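Local coordinates for glycine cleavage system H protein (Mycobacterium tuberculosis, PDB 3IFT) that probably shuttles the methylamine group of glycine from the P protein to the T protein of the glycine cleavage system on a covalently bound lipoyl cofactor, at residues V33-T38 against W109-Q114. Residues are numbered along the deposited sequence; the frame is centred on the assembly and turned at random.
Sequences VRVGIT and WLLDIQ
Val33 and Val35 pair antiparallel with Ile113 and Leu111 through two-way backbone hydrogen bonds, and a classic beta bulge sets Leu110 beside Leu111 opposite Val35, whose O accepts from Leu110 N at 2.7 Å and from Leu111 N at 3.2 Å. Between these pairs lies the non-hydrogen-bonded pair Arg34 and Asp112, close enough for their side chains to join in a side-on salt bridge. Arg34 NE meets the syn lone pair of Asp112 OD1 at 2.6 Å, while Arg34 NH2 reaches Asp112 OD2 at 3.1 Å, a nearly straight bond of 170°. A bend at chi3 (-72°) turns the guanidinium over the indole of Trp109, on which it lies flat, the planes 8° apart. Arg34 CZ sits 3.4 Å from the centroid of the six-membered ring, a cation-pi stack; the carboxylate holds the edge of the same group and probably fixes its rotation. Both strands belong to the lipoyl-binding domain, in the antiparallel sheet where 32-37 runs between 23-29 and 111-114. On the sheet face away from the ion pair, branched aliphatic residues fill the buried side: Val33 CG2 packs on Ile113 CB at 3.8 Å, and Val35 CB on Leu111 CD1 at 3.9 Å. Without a side chain, Gly36 lets the Trp109 backbone within 4.5 Å, CA to CA; Leu110 CG packs on Gly36 CA and Leu110 CD1 on Ile37 CG2, Val100 of helix 99-102 touching both side chains.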
loop_
_atom_site.group_PDB
_atom_site.type_symbol
_atom_site.label_atom_id
_atom_site.label_comp_id
_atom_site.label_asym_id
_atom_site.label_seq_id
_atom_site.Cartn_x
_atom_site.Cartn_y
_atom_site.Cartn_z
ATOM N N VAL A 33 5.105 8.679 -2.691
ATOM C CA VAL A 33 3.818 8.039 -2.671
ATOM C C VAL A 33 3.601 7.490 -1.281
ATOM O O VAL A 33 4.544 7.111 -0.577
ATOM C CB VAL A 33 3.685 6.932 -3.708
ATOM C CG1 VAL A 33 3.736 7.505 -5.101
ATOM C CG2 VAL A 33 4.775 5.879 -3.514
ATOM N N ARG A 34 2.340 7.473 -0.890
ATOM C CA ARG A 34 1.940 6.771 0.283
ATOM C C ARG A 34 1.271 5.480 -0.164
ATOM O O ARG A 34 0.607 5.438 -1.191
ATOM C CB ARG A 34 1.000 7.620 1.096
ATOM C CG ARG A 34 0.552 6.913 2.346
ATOM C CD ARG A 34 0.219 7.919 3.411
ATOM N NE ARG A 34 1.421 8.547 3.932
ATOM C CZ ARG A 34 1.441 9.316 5.021
ATOM N NH1 ARG A 34 0.330 9.521 5.701
ATOM N NH2 ARG A 34 2.582 9.838 5.446
ATOM N N VAL A 35 1.448 4.440 0.628
ATOM C CA VAL A 35 1.004 3.124 0.309
ATOM C C VAL A 35 0.275 2.472 1.472
ATOM O O VAL A 35 0.686 2.559 2.636
ATOM C CB VAL A 35 2.231 2.269 -0.085
ATOM C CG1 VAL A 35 1.843 0.902 -0.492
ATOM C CG2 VAL A 35 3.023 2.972 -1.226
ATOM N N GLY A 36 -0.815 1.787 1.139
ATOM C CA GLY A 36 -1.524 0.958 2.085
ATOM C C GLY A 36 -2.147 -0.187 1.343
ATOM O O GLY A 36 -1.863 -0.446 0.155
ATOM N N ILE A 37 -2.989 -0.908 2.060
ATOM C CA ILE A 37 -3.767 -1.958 1.438
ATOM C C ILE A 37 -5.179 -1.482 1.282
ATOM O O ILE A 37 -5.662 -0.610 2.009
ATOM C CB ILE A 37 -3.732 -3.297 2.203
ATOM C CG1 ILE A 37 -4.219 -3.141 3.656
ATOM C CG2 ILE A 37 -2.336 -3.907 2.141
ATOM C CD1 ILE A 37 -4.477 -4.480 4.294
ATOM N N THR A 38 -5.850 -2.038 0.296
ATOM C CA THR A 38 -7.182 -1.570 -0.031
ATOM C C THR A 38 -8.208 -2.008 1.021
ATOM O O THR A 38 -7.952 -2.856 1.843
ATOM C CB THR A 38 -7.542 -2.077 -1.422
ATOM O OG1 THR A 38 -7.613 -3.496 -1.386
ATOM C CG2 THR A 38 -6.424 -1.627 -2.413
ATOM N N TRP A 109 -2.809 3.774 6.570
ATOM C CA TRP A 109 -1.683 3.765 5.620
ATOM C C TRP A 109 -0.468 3.042 6.211
ATOM O O TRP A 109 -0.279 2.963 7.426
ATOM C CB TRP A 109 -1.318 5.200 5.198
ATOM C CG TRP A 109 -0.702 6.013 6.331
ATOM C CD1 TRP A 109 -1.362 6.662 7.319
ATOM C CD2 TRP A 109 0.686 6.226 6.568
ATOM N NE1 TRP A 109 -0.471 7.267 8.162
ATOM C CE2 TRP A 109 0.795 7.014 7.721
ATOM C CE3 TRP A 109 1.858 5.832 5.909
ATOM C CZ2 TRP A 109 2.036 7.430 8.233
ATOM C CZ3 TRP A 109 3.083 6.228 6.435
ATOM C CH2 TRP A 109 3.157 7.031 7.557
ATOM N N LEU A 110 0.344 2.448 5.356
ATOM C CA LEU A 110 1.459 1.645 5.843
ATOM C C LEU A 110 2.775 2.389 5.804
ATOM O O LEU A 110 3.499 2.402 6.784
ATOM C CB LEU A 110 1.586 0.372 5.016
ATOM C CG LEU A 110 0.273 -0.398 5.024
ATOM C CD1 LEU A 110 0.435 -1.551 4.129
ATOM C CD2 LEU A 110 -0.151 -0.845 6.449
ATOM N N LEU A 111 3.088 2.959 4.652
ATOM C CA LEU A 111 4.398 3.543 4.427
ATOM C C LEU A 111 4.391 4.449 3.229
ATOM O O LEU A 111 3.447 4.453 2.428
ATOM C CB LEU A 111 5.462 2.456 4.234
ATOM C CG LEU A 111 5.413 1.483 3.062
ATOM C CD1 LEU A 111 5.630 2.169 1.730
ATOM C CD2 LEU A 111 6.522 0.416 3.252
ATOM N N ASP A 112 5.466 5.214 3.116
ATOM C CA ASP A 112 5.667 6.090 2.009
ATOM C C ASP A 112 6.892 5.621 1.297
ATOM O O ASP A 112 7.851 5.166 1.917
ATOM C CB ASP A 112 5.938 7.517 2.456
ATOM C CG ASP A 112 4.760 8.177 3.034
ATOM O OD1 ASP A 112 3.620 7.647 2.940
ATOM O OD2 ASP A 112 4.983 9.244 3.620
ATOM N N ILE A 113 6.879 5.767 -0.008
ATOM C CA ILE A 113 8.064 5.471 -0.783
ATOM C C ILE A 113 8.390 6.798 -1.419
ATOM O O ILE A 113 7.516 7.506 -1.899
ATOM C CB ILE A 113 7.858 4.339 -1.814
ATOM C CG1 ILE A 113 7.441 3.049 -1.078
ATOM C CG2 ILE A 113 9.129 4.137 -2.636
ATOM C CD1 ILE A 113 6.944 1.932 -1.964
ATOM N N GLN A 114 9.647 7.182 -1.307
ATOM C CA GLN A 114 10.104 8.413 -1.903
ATOM C C GLN A 114 10.970 7.985 -3.076
ATOM O O GLN A 114 11.733 7.035 -2.970
ATOM C CB GLN A 114 10.900 9.217 -0.881
ATOM C CG GLN A 114 11.205 10.612 -1.287
ATOM C CD GLN A 114 11.891 11.409 -0.187
ATOM O OE1 GLN A 114 12.190 10.889 0.878
ATOM N NE2 GLN A 114 12.162 12.681 -0.461
#